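Local coordinates for protein extracellular ligand-binding receptor (Verminephrobacter eiseniae, PDB 4M88) that probably binds an amino acid outside the cytoplasmic membrane and delivers it to an ABC transporter, as members of the leucine-binding protein family do, at residues G39-Q44 and E300-P305; T146-Q149 and G154-G157; P209-G214 and S231-A236; Q267-A272 and S294-G299. All coordinates share one frame; numbering follows the deposited sequence.

Interaction 1. Residues G39-Q44 and E300-P305; sequences GGIRGQ and EALKHP
Apolar packing centres on Ile41, which sets its side chain against Leu302 and Lys303 at the C-terminal part of helix 286-303: CG1 meets the lysine, CG2 the leucine, and CD1 both. With CG1 beside the backbone N (chi1 -69°), that branch lies across the aliphatic part of Lys303, CG1 coming within 3.6 Å of Lys303 CG, and the two side chains run at about a right angle. On the other branch, Ile41 CG2 is 3.9 Å from Leu302 CB, and Ile41 CD1 is 4.0 Å from that same Leu302 CB.

The 39-44 segment is the connection between helix 18-37 and strand 45-52. A Schellman motif with Gly39 at C-prime ends the helix, and a type I' turn then runs from Ile41 to Gln44, closed by Gln44 N to Ile41 O at 2.8 Å. Ile41 also touches Ile5 of strand 4-11, which places it between the parallel sheet and helix 286-303. With an alanine in place of Ile41 these contacts would go, which is likely to leave Leu302 CB and the aliphatic part of Lys303 without their mate and open a gap between turn and helix.

No direct hydrogen bond crosses the interface. The polar link is a water that donates to Gly40 O at 2.6 Å and accepts from Lys303 NZ at 3.0 Å; a bend at chi3 (84°) turns the end of the lysine chain toward it.

Interaction 2. Residues T146-Q149 and G154-G157; sequences TLYQ and GTSG
The Tyr148 ring meets the first turn of helix 152-166 obliquely, at the Gly154-Thr155 peptide. Its CD1 is the leading atom, 3.5 Å from Gly154 O and 3.7 Å from Gly154 C. Next along the ring, Tyr148 CE1 lies 4.1 Å from Thr155 CA and 4.2 Å from Thr155 OG1. CG stands between the backbone N and the carbonyl carbon (chi1 70°), a crowded position that carries the ring out from the strand to the helix. Elsewhere the same side chain touches Met158, Lys179 and Ile205.

Strand 143-149, this helix and strand 174-180 form a beta-alpha-beta unit, and the contact lies where the strand hands over to the helix. Parallel pairing of Tyr148 with Val178 ties the strand to its neighbour in the sheet.

At the strand end the backbones themselves approach: Gln149 O is 3.6 Å from Gly154 CA, without a hydrogen bond across the segments. The close approach depends on glycine here, since a modelled CB on Gly154 would fall 2.1 Å from Gln149 O, a clash. A bound glycerol, probably from the crystallisation liquor, comes within about 4 Å of Gly154 at the nearest atoms.

Interaction 3. Residues P209-G214 and S231-A236; sequences PFIVAG and SYVSAA
Van der Waals contact between apolar groups carries this interface, with Ile211 of helix 208-220 set against Tyr232 and Val233. Its two branches divide the work. CG1 is anti to the carbonyl carbon (chi1 -65°) and, with chi2 at 164°, extends CD1 to Tyr232, where Ile211 CD1 lies 3.5 Å from Tyr232 CB, at the edge of the ring and near its plane. The shorter branch meets the valine: Ile211 CG2 is 3.6 Å from Val233 CG1, and Ile211 CB follows at 3.7 Å from that methyl. Val212 reaches the same methyl, its CG2 3.9 Å from Val233 CG1, which is thus touched by two successive residues of the helix. A glycine in place of Ile211 would probably leave Tyr232 CB and Val233 CG1 without their main partner and open a gap between helix 208-220 and the 231-236 segment.

Polar interactions lie beyond the interface, none crossing between the segments. The far end of the Tyr232 side chain leaves the interface, and its OH is hydrogen-bonded to Asp125 OD1 and Gly106 N. Ser234, the N-cap residue of helix 235-247, is followed by Ala235 and Ala236, whose backbone N atoms bind a glycerol, probably from the crystallisation liquor. The segment runs from strand 227-229 into the N-terminus of helix 235-247, and a small polyol bound there is consistent with the ligand cleft of a periplasmic binding protein, where helix N-termini commonly face the ligand.

Interaction 4. Residues Q267-A272 and S294-G299; sequences QREFQA and SARTVG
Glu269 and Arg296 form a salt bridge between two helices, 265-277 and 286-303, that succeed one another in the chain of this periplasmic-binding-protein fold. The contact is small, burying 84 Å² over both sides, and these two side chains make all of it.

Its close part is one carboxylate oxygen against the guanidinium edge. Glu269 OE1 receives Arg296 NH1 at 2.7 Å with an N-H...O angle of 158°, and also takes a weak, more bent bond from Arg296 NH2 at 3.1 Å. OE1 lies in the guanidinium plane, yet the approach is not coplanar from the acid's side: NH1 comes from above the carboxylate plane, and the two planes are 48° apart. One oxygen therefore serves both nitrogens, unlike a paired, two-oxygen bridge. Arg296 bridges the gap by running straight out from its helix, CG anti to the backbone N (chi1 -175°) and the chain extended to NE; the glutamate chain, extended beyond CG, meets it at about a right angle.

Beyond this grip the contact is loose. It lies at the surface, both residues partly exposed. Neighbours still hold the pair: Arg296 NE makes a salt bridge with Glu300 one turn on, and its side chain rests on Tyr31, while Glu269 touches Tyr292. Two acids on different parts of the guanidinium, at NE and at the NH1/NH2 edge, are likely to limit its rotation. On the loose side, Glu269 OE2 remains 4.1 Å from Arg296 NH2.

How the interactions relate
The four contacts form two groups, one at each of the two large sheets. Interactions 1 and 4 share helix 286-303, which packs near the five-stranded parallel sheet; their centres are 14 Å apart and they touch, Ile41 CD1 lying 3.9 Å from Gly299 O. Interactions 2 and 3 belong to the mixed sheet, also with centres 14 Å apart, and Phe210 joins them by packing on Leu147 and Gln149. Between groups, centres are 24 to 41 Å apart. Along the chain, interactions 2, 3 and 4 follow in series inside the loop closed by interaction 1. After strand 250-254 the chain crosses to helix 286-303 and later returns for strands 345-349 and 355-356, consistent with two linked lobes.

Interaction 1. Residues G39-Q44 and E300-P305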
loop_
_atom_site.group_PDB
_atom_site.type_symbol
_atom_site.label_atom_id
_atom_site.label_comp_id
_atom_site.label_asym_id
_atom_site.label_seq_id
_atom_site.Cartn_x
_atom_site.Cartn_y
_atom_site.Cartn_z
ATOM N N GLY A 39 8.996 -1.922 26.762
ATOM C CA GLY A 39 9.030 -3.199 27.457
ATOM C C GLY A 39 8.567 -4.411 26.663
ATOM O O GLY A 39 8.302 -5.465 27.244
ATOM N N GLY A 40 8.468 -4.274 25.342
ATOM C CA GLY A 40 8.002 -5.372 24.509
ATOM C C GLY A 40 6.586 -5.784 24.868
ATOM O O GLY A 40 5.769 -4.962 25.288
ATOM N N ILE A 41 6.286 -7.065 24.710
ATOM C CA ILE A 41 4.951 -7.548 25.016
ATOM C C ILE A 41 4.993 -8.765 25.936
ATOM O O ILE A 41 5.741 -9.705 25.687
ATOM C CB ILE A 41 4.183 -7.851 23.721
ATOM C CG1 ILE A 41 3.892 -6.531 22.993
ATOM C CG2 ILE A 41 2.898 -8.608 24.020
ATOM C CD1 ILE A 41 3.666 -6.660 21.504
ATOM N N ARG A 42 4.191 -8.729 26.997
ATOM C CA ARG A 42 4.057 -9.855 27.931
ATOM C C ARG A 42 5.410 -10.397 28.382
ATOM O O ARG A 42 5.623 -11.614 28.382
ATOM C CB ARG A 42 3.237 -10.995 27.300
ATOM C CG ARG A 42 1.747 -10.701 27.112
ATOM C CD ARG A 42 1.027 -11.863 26.422
ATOM N NE ARG A 42 -0.300 -12.098 26.990
ATOM C CZ ARG A 42 -0.629 -13.159 27.722
ATOM N NH1 ARG A 42 0.262 -14.107 27.969
ATOM N NH2 ARG A 42 -1.859 -13.278 28.201
ATOM N N GLY A 43 6.324 -9.498 28.738
ATOM C CA GLY A 43 7.659 -9.906 29.141
ATOM C C GLY A 43 8.637 -10.261 28.024
ATOM O O GLY A 43 9.724 -10.761 28.308
ATOM N N GLN A 44 8.283 -10.011 26.765
ATOM C CA GLN A 44 9.125 -10.464 25.650
ATOM C C GLN A 44 9.458 -9.395 24.604
ATOM O O GLN A 44 8.588 -8.661 24.140
ATOM C CB GLN A 44 8.488 -11.669 24.956
ATOM C CG GLN A 44 8.427 -12.923 25.820
ATOM C CD GLN A 44 8.278 -14.194 24.994
ATOM O OE1 GLN A 44 8.597 -14.219 23.808
ATOM N NE2 GLN A 44 7.792 -15.256 25.623
ATOM N N GLU A 300 -0.623 -4.065 18.910
ATOM C CA GLU A 300 -1.848 -3.756 19.645
ATOM C C GLU A 300 -2.708 -4.998 19.872
ATOM O O GLU A 300 -3.334 -5.140 20.923
ATOM C CB GLU A 300 -2.654 -2.640 18.968
ATOM C CG GLU A 300 -1.909 -1.301 18.830
ATOM C CD GLU A 300 -1.581 -0.622 20.160
ATOM O OE1 GLU A 300 -2.142 -1.014 21.210
ATOM O OE2 GLU A 300 -0.760 0.327 20.149
ATOM N N ALA A 301 -2.740 -5.909 18.904
ATOM C CA ALA A 301 -3.478 -7.152 19.107
ATOM C C ALA A 301 -2.840 -7.975 20.224
ATOM O O ALA A 301 -3.537 -8.523 21.070
ATOM C CB ALA A 301 -3.529 -7.969 17.815
ATOM N N LEU A 302 -1.515 -8.093 20.210
ATOM C CA LEU A 302 -0.856 -8.919 21.224
ATOM C C LEU A 302 -0.997 -8.352 22.642
ATOM O O LEU A 302 -0.971 -9.107 23.614
ATOM C CB LEU A 302 0.617 -9.157 20.877
ATOM C CG LEU A 302 0.907 -9.992 19.625
ATOM C CD1 LEU A 302 2.409 -10.098 19.416
ATOM C CD2 LEU A 302 0.272 -11.394 19.685
ATOM N N LYS A 303 -1.164 -7.033 22.755
ATOM C CA LYS A 303 -1.284 -6.363 24.061
ATOM C C LYS A 303 -2.735 -6.250 24.506
ATOM O O LYS A 303 -3.027 -5.830 25.625
ATOM C CB LYS A 303 -0.680 -4.957 23.995
ATOM C CG LYS A 303 0.828 -4.959 23.869
ATOM C CD LYS A 303 1.353 -3.626 23.365
ATOM C CE LYS A 303 1.508 -2.634 24.492
ATOM N NZ LYS A 303 2.535 -1.613 24.128
ATOM N N HIS A 304 -3.647 -6.608 23.615
ATOM C CA HIS A 304 -5.070 -6.416 23.875
ATOM C C HIS A 304 -5.518 -7.277 25.055
ATOM O O HIS A 304 -5.083 -8.416 25.184
ATOM C CB HIS A 304 -5.871 -6.760 22.619
ATOM C CG HIS A 304 -7.292 -6.304 22.667
ATOM N ND1 HIS A 304 -8.264 -6.974 23.374
ATOM C CD2 HIS A 304 -7.903 -5.237 22.096
ATOM C CE1 HIS A 304 -9.418 -6.342 23.238
ATOM N NE2 HIS A 304 -9.225 -5.285 22.470
ATOM N N PRO A 305 -6.385 -6.728 25.926
ATOM C CA PRO A 305 -6.842 -7.450 27.122
ATOM C C PRO A 305 -7.415 -8.827 26.804
ATOM O O PRO A 305 -7.310 -9.726 27.635
ATOM C CB PRO A 305 -7.945 -6.543 27.675
ATOM C CG PRO A 305 -7.571 -5.184 27.222
ATOM C CD PRO A 305 -6.930 -5.358 25.865
HETATM O O HOH W 1 5.381 -2.704 24.048
#

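Interaction 2. Residues T146-Q149 and G154-G157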
loop_
_atom_site.group_PDB
_atom_site.type_symbol
_atom_site.label_atom_id
_atom_site.label_comp_id
_atom_site.label_asym_id
_atom_site.label_seq_id
_atom_site.Cartn_x
_atom_site.Cartn_y
_atom_site.Cartn_z
ATOM N N THR A 146 -7.312 5.645 -18.536
ATOM C CA THR A 146 -6.501 4.934 -17.543
ATOM C C THR A 146 -5.267 4.380 -18.238
ATOM O O THR A 146 -5.381 3.758 -19.293
ATOM C CB THR A 146 -7.253 3.758 -16.910
ATOM O OG1 THR A 146 -8.468 4.225 -16.312
ATOM C CG2 THR A 146 -6.383 3.066 -15.846
ATOM N N LEU A 147 -4.096 4.632 -17.660
ATOM C CA LEU A 147 -2.848 4.023 -18.127
ATOM C C LEU A 147 -2.496 2.924 -17.143
ATOM O O LEU A 147 -2.346 3.204 -15.957
ATOM C CB LEU A 147 -1.735 5.062 -18.147
ATOM C CG LEU A 147 -0.319 4.556 -18.455
ATOM C CD1 LEU A 147 -0.270 3.956 -19.862
ATOM C CD2 LEU A 147 0.703 5.684 -18.334
ATOM N N TYR A 148 -2.382 1.671 -17.592
ATOM C CA TYR A 148 -2.103 0.601 -16.624
ATOM C C TYR A 148 -1.052 -0.381 -17.123
ATOM O O TYR A 148 -0.928 -0.613 -18.318
ATOM C CB TYR A 148 -3.392 -0.127 -16.204
ATOM C CG TYR A 148 -4.003 -0.989 -17.283
ATOM C CD1 TYR A 148 -3.841 -2.369 -17.260
ATOM C CD2 TYR A 148 -4.737 -0.425 -18.316
ATOM C CE1 TYR A 148 -4.385 -3.168 -18.235
ATOM C CE2 TYR A 148 -5.294 -1.224 -19.306
ATOM C CZ TYR A 148 -5.114 -2.598 -19.245
ATOM O OH TYR A 148 -5.651 -3.418 -20.207
ATOM N N GLN A 149 -0.276 -0.940 -16.204
ATOM C CA GLN A 149 0.775 -1.863 -16.627
ATOM C C GLN A 149 0.166 -3.226 -16.909
ATOM O O GLN A 149 -0.741 -3.668 -16.199
ATOM C CB GLN A 149 1.884 -1.993 -15.584
ATOM C CG GLN A 149 3.068 -2.847 -16.081
ATOM C CD GLN A 149 4.169 -3.010 -15.055
ATOM O OE1 GLN A 149 4.412 -2.126 -14.240
ATOM N NE2 GLN A 149 4.842 -4.153 -15.091
ATOM N N GLY A 154 -2.618 -5.193 -12.561
ATOM C CA GLY A 154 -2.956 -4.038 -13.379
ATOM C C GLY A 154 -4.254 -4.281 -14.119
ATOM O O GLY A 154 -5.124 -3.409 -14.168
ATOM N N THR A 155 -4.378 -5.468 -14.709
ATOM C CA THR A 155 -5.615 -5.872 -15.375
ATOM C C THR A 155 -6.775 -5.899 -14.373
ATOM O O THR A 155 -7.910 -5.533 -14.702
ATOM C CB THR A 155 -5.470 -7.254 -16.029
ATOM O OG1 THR A 155 -4.427 -7.210 -17.011
ATOM C CG2 THR A 155 -6.770 -7.671 -16.705
ATOM N N SER A 156 -6.483 -6.333 -13.149
ATOM C CA SER A 156 -7.482 -6.346 -12.084
ATOM C C SER A 156 -7.935 -4.925 -11.795
ATOM O O SER A 156 -9.129 -4.668 -11.662
ATOM C CB SER A 156 -6.928 -6.988 -10.803
ATOM O OG SER A 156 -7.827 -6.829 -9.712
ATOM N N GLY A 157 -6.975 -4.009 -11.695
ATOM C CA GLY A 157 -7.290 -2.602 -11.510
ATOM C C GLY A 157 -8.139 -2.063 -12.650
ATOM O O GLY A 157 -9.119 -1.358 -12.426
#

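Interaction 3. Residues P209-G214 and S231-A236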
loop_
_atom_site.group_PDB
_atom_site.type_symbol
_atom_site.label_atom_id
_atom_site.label_comp_id
_atom_site.label_asym_id
_atom_site.label_seq_id
_atom_site.Cartn_x
_atom_site.Cartn_y
_atom_site.Cartn_z
ATOM N N PRO A 209 7.280 1.925 -9.498
ATOM C CA PRO A 209 8.127 2.551 -10.527
ATOM C C PRO A 209 7.363 2.845 -11.829
ATOM O O PRO A 209 7.724 3.780 -12.547
ATOM C CB PRO A 209 9.231 1.513 -10.765
ATOM C CG PRO A 209 8.626 0.200 -10.353
ATOM C CD PRO A 209 7.663 0.523 -9.235
ATOM N N PHE A 210 6.325 2.062 -12.114
ATOM C CA PHE A 210 5.484 2.295 -13.283
ATOM C C PHE A 210 4.669 3.575 -13.122
ATOM O O PHE A 210 4.443 4.300 -14.083
ATOM C CB PHE A 210 4.549 1.104 -13.516
ATOM C CG PHE A 210 3.648 1.264 -14.711
ATOM C CD1 PHE A 210 4.051 0.814 -15.963
ATOM C CD2 PHE A 210 2.385 1.839 -14.578
ATOM C CE1 PHE A 210 3.217 0.955 -17.068
ATOM C CE2 PHE A 210 1.545 1.990 -15.682
ATOM C CZ PHE A 210 1.958 1.545 -16.927
ATOM N N ILE A 211 4.211 3.852 -11.911
ATOM C CA ILE A 211 3.452 5.078 -11.684
ATOM C C ILE A 211 4.334 6.298 -11.949
ATOM O O ILE A 211 3.938 7.222 -12.665
ATOM C CB ILE A 211 2.904 5.125 -10.260
ATOM C CG1 ILE A 211 1.877 4.006 -10.070
ATOM C CG2 ILE A 211 2.261 6.471 -9.984
ATOM C CD1 ILE A 211 1.576 3.721 -8.614
ATOM N N VAL A 212 5.535 6.292 -11.388
ATOM C CA VAL A 212 6.451 7.411 -11.584
ATOM C C VAL A 212 6.825 7.575 -13.061
ATOM O O VAL A 212 6.764 8.679 -13.620
ATOM C CB VAL A 212 7.710 7.255 -10.723
ATOM C CG1 VAL A 212 8.653 8.412 -10.974
ATOM C CG2 VAL A 212 7.334 7.205 -9.241
ATOM N N ALA A 213 7.201 6.477 -13.695
ATOM C CA ALA A 213 7.567 6.510 -15.107
ATOM C C ALA A 213 6.386 6.927 -15.972
ATOM O O ALA A 213 6.570 7.637 -16.962
ATOM C CB ALA A 213 8.092 5.168 -15.554
ATOM N N GLY A 214 5.176 6.489 -15.598
ATOM C CA GLY A 214 3.984 6.805 -16.365
ATOM C C GLY A 214 3.632 8.275 -16.274
ATOM O O GLY A 214 3.254 8.899 -17.267
ATOM N N SER A 231 -2.463 4.542 -3.752
ATOM C CA SER A 231 -1.553 4.661 -2.612
ATOM C C SER A 231 -0.198 3.977 -2.801
ATOM O O SER A 231 0.180 3.141 -1.979
ATOM C CB SER A 231 -2.211 4.081 -1.362
ATOM O OG SER A 231 -3.271 4.895 -0.916
ATOM N N TYR A 232 0.547 4.339 -3.846
ATOM C CA TYR A 232 1.813 3.634 -4.121
ATOM C C TYR A 232 3.041 4.497 -4.399
ATOM O O TYR A 232 4.130 3.972 -4.652
ATOM C CB TYR A 232 1.607 2.615 -5.241
ATOM C CG TYR A 232 0.543 1.629 -4.849
ATOM C CD1 TYR A 232 0.749 0.766 -3.786
ATOM C CD2 TYR A 232 -0.688 1.607 -5.492
ATOM C CE1 TYR A 232 -0.229 -0.121 -3.385
ATOM C CE2 TYR A 232 -1.676 0.715 -5.101
ATOM C CZ TYR A 232 -1.440 -0.138 -4.048
ATOM O OH TYR A 232 -2.418 -1.023 -3.655
ATOM N N VAL A 233 2.870 5.812 -4.353
ATOM C CA VAL A 233 3.989 6.726 -4.566
ATOM C C VAL A 233 3.895 7.877 -3.575
ATOM O O VAL A 233 2.812 8.152 -3.050
ATOM C CB VAL A 233 4.003 7.289 -6.005
ATOM C CG1 VAL A 233 4.304 6.198 -7.001
ATOM C CG2 VAL A 233 2.684 7.964 -6.330
ATOM N N SER A 234 5.024 8.533 -3.304
ATOM C CA SER A 234 5.030 9.740 -2.479
ATOM C C SER A 234 5.098 10.938 -3.413
ATOM O O SER A 234 5.556 10.817 -4.549
ATOM C CB SER A 234 6.221 9.757 -1.512
ATOM O OG SER A 234 7.449 9.948 -2.202
ATOM N N ALA A 235 4.620 12.091 -2.956
ATOM C CA ALA A 235 4.741 13.308 -3.759
ATOM C C ALA A 235 6.208 13.610 -4.026
ATOM O O ALA A 235 6.572 14.118 -5.092
ATOM C CB ALA A 235 4.077 14.477 -3.062
ATOM N N ALA A 236 7.055 13.297 -3.055
ATOM C CA ALA A 236 8.482 13.555 -3.198
ATOM C C ALA A 236 9.072 12.815 -4.402
ATOM O O ALA A 236 9.919 13.360 -5.107
ATOM C CB ALA A 236 9.221 13.163 -1.921
#

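Interaction 4. Residues Q267-A272 and S294-G299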
loop_
_atom_site.group_PDB
_atom_site.type_symbol
_atom_site.label_atom_id
_atom_site.label_comp_id
_atom_site.label_asym_id
_atom_site.label_seq_id
_atom_site.Cartn_x
_atom_site.Cartn_y
_atom_site.Cartn_z
ATOM N N GLN A 267 -0.025 10.047 13.995
ATOM C CA GLN A 267 0.976 10.738 13.185
ATOM C C GLN A 267 2.169 11.151 14.039
ATOM O O GLN A 267 3.323 10.996 13.631
ATOM C CB GLN A 267 0.361 11.948 12.480
ATOM C CG GLN A 267 -0.534 11.559 11.305
ATOM C CD GLN A 267 -1.450 12.684 10.880
ATOM O OE1 GLN A 267 -2.097 13.315 11.715
ATOM N NE2 GLN A 267 -1.505 12.948 9.577
ATOM N N ARG A 268 1.893 11.667 15.232
ATOM C CA ARG A 268 2.962 12.125 16.109
ATOM C C ARG A 268 3.773 10.958 16.674
ATOM O O ARG A 268 4.998 11.053 16.805
ATOM C CB ARG A 268 2.396 12.980 17.240
ATOM C CG ARG A 268 1.740 14.253 16.766
ATOM C CD ARG A 268 1.027 14.959 17.918
ATOM N NE ARG A 268 -0.264 15.462 17.464
ATOM C CZ ARG A 268 -1.432 15.160 18.018
ATOM N NH1 ARG A 268 -1.488 14.374 19.082
ATOM N NH2 ARG A 268 -2.546 15.664 17.512
ATOM N N GLU A 269 3.091 9.866 17.006
ATOM C CA GLU A 269 3.758 8.659 17.502
ATOM C C GLU A 269 4.639 8.003 16.430
ATOM O O GLU A 269 5.740 7.529 16.720
ATOM C CB GLU A 269 2.720 7.667 18.044
ATOM C CG GLU A 269 2.026 8.193 19.304
ATOM C CD GLU A 269 0.796 7.401 19.709
ATOM O OE1 GLU A 269 0.183 6.734 18.845
ATOM O OE2 GLU A 269 0.436 7.465 20.905
ATOM N N PHE A 270 4.142 7.971 15.198
ATOM C CA PHE A 270 4.930 7.504 14.075
ATOM C C PHE A 270 6.157 8.398 13.905
ATOM O O PHE A 270 7.271 7.912 13.779
ATOM C CB PHE A 270 4.078 7.513 12.802
ATOM C CG PHE A 270 4.882 7.491 11.528
ATOM C CD1 PHE A 270 5.579 6.347 11.146
ATOM C CD2 PHE A 270 4.916 8.609 10.698
ATOM C CE1 PHE A 270 6.322 6.324 9.964
ATOM C CE2 PHE A 270 5.651 8.596 9.519
ATOM C CZ PHE A 270 6.354 7.449 9.149
ATOM N N GLN A 271 5.955 9.713 13.901
ATOM C CA GLN A 271 7.082 10.615 13.703
ATOM C C GLN A 271 8.096 10.476 14.828
ATOM O O GLN A 271 9.301 10.486 14.582
ATOM C CB GLN A 271 6.608 12.060 13.536
ATOM C CG GLN A 271 5.910 12.282 12.192
ATOM C CD GLN A 271 4.814 13.328 12.282
ATOM O OE1 GLN A 271 4.650 13.975 13.313
ATOM N NE2 GLN A 271 4.058 13.494 11.206
ATOM N N ALA A 272 7.618 10.311 16.055
ATOM C CA ALA A 272 8.520 10.115 17.187
ATOM C C ALA A 272 9.335 8.832 17.023
ATOM O O ALA A 272 10.527 8.796 17.341
ATOM C CB ALA A 272 7.743 10.093 18.489
ATOM N N SER A 294 1.372 -1.457 10.147
ATOM C CA SER A 294 1.195 -2.890 9.974
ATOM C C SER A 294 1.787 -3.602 11.181
ATOM O O SER A 294 1.166 -4.504 11.750
ATOM C CB SER A 294 1.826 -3.375 8.671
ATOM O OG SER A 294 1.164 -2.808 7.556
ATOM N N ALA A 295 2.981 -3.183 11.576
ATOM C CA ALA A 295 3.639 -3.748 12.750
ATOM C C ALA A 295 2.879 -3.381 14.020
ATOM O O ALA A 295 2.702 -4.215 14.908
ATOM C CB ALA A 295 5.095 -3.282 12.828
ATOM N N ARG A 296 2.417 -2.139 14.119
ATOM C CA ARG A 296 1.705 -1.725 15.316
ATOM C C ARG A 296 0.374 -2.465 15.505
ATOM O O ARG A 296 -0.064 -2.696 16.628
ATOM C CB ARG A 296 1.472 -0.217 15.324
ATOM C CG ARG A 296 0.831 0.255 16.612
ATOM C CD ARG A 296 1.034 1.741 16.834
ATOM N NE ARG A 296 0.273 2.190 17.991
ATOM C CZ ARG A 296 0.171 3.460 18.361
ATOM N NH1 ARG A 296 0.798 4.401 17.659
ATOM N NH2 ARG A 296 -0.562 3.781 19.424
ATOM N N THR A 297 -0.264 -2.843 14.403
ATOM C CA THR A 297 -1.482 -3.657 14.470
ATOM C C THR A 297 -1.207 -4.974 15.189
ATOM O O THR A 297 -1.982 -5.393 16.058
ATOM C CB THR A 297 -1.984 -3.952 13.061
ATOM O OG1 THR A 297 -2.404 -2.721 12.476
ATOM C CG2 THR A 297 -3.154 -4.925 13.082
ATOM N N VAL A 298 -0.099 -5.613 14.839
ATOM C CA VAL A 298 0.300 -6.830 15.526
ATOM C C VAL A 298 0.551 -6.560 17.006
ATOM O O VAL A 298 0.087 -7.309 17.863
ATOM C CB VAL A 298 1.539 -7.461 14.892
ATOM C CG1 VAL A 298 2.047 -8.592 15.763
ATOM C CG2 VAL A 298 1.214 -7.972 13.491
ATOM N N GLY A 299 1.270 -5.480 17.294
ATOM C CA GLY A 299 1.559 -5.093 18.666
ATOM C C GLY A 299 0.304 -4.833 19.472
ATOM O O GLY A 299 0.163 -5.313 20.602
#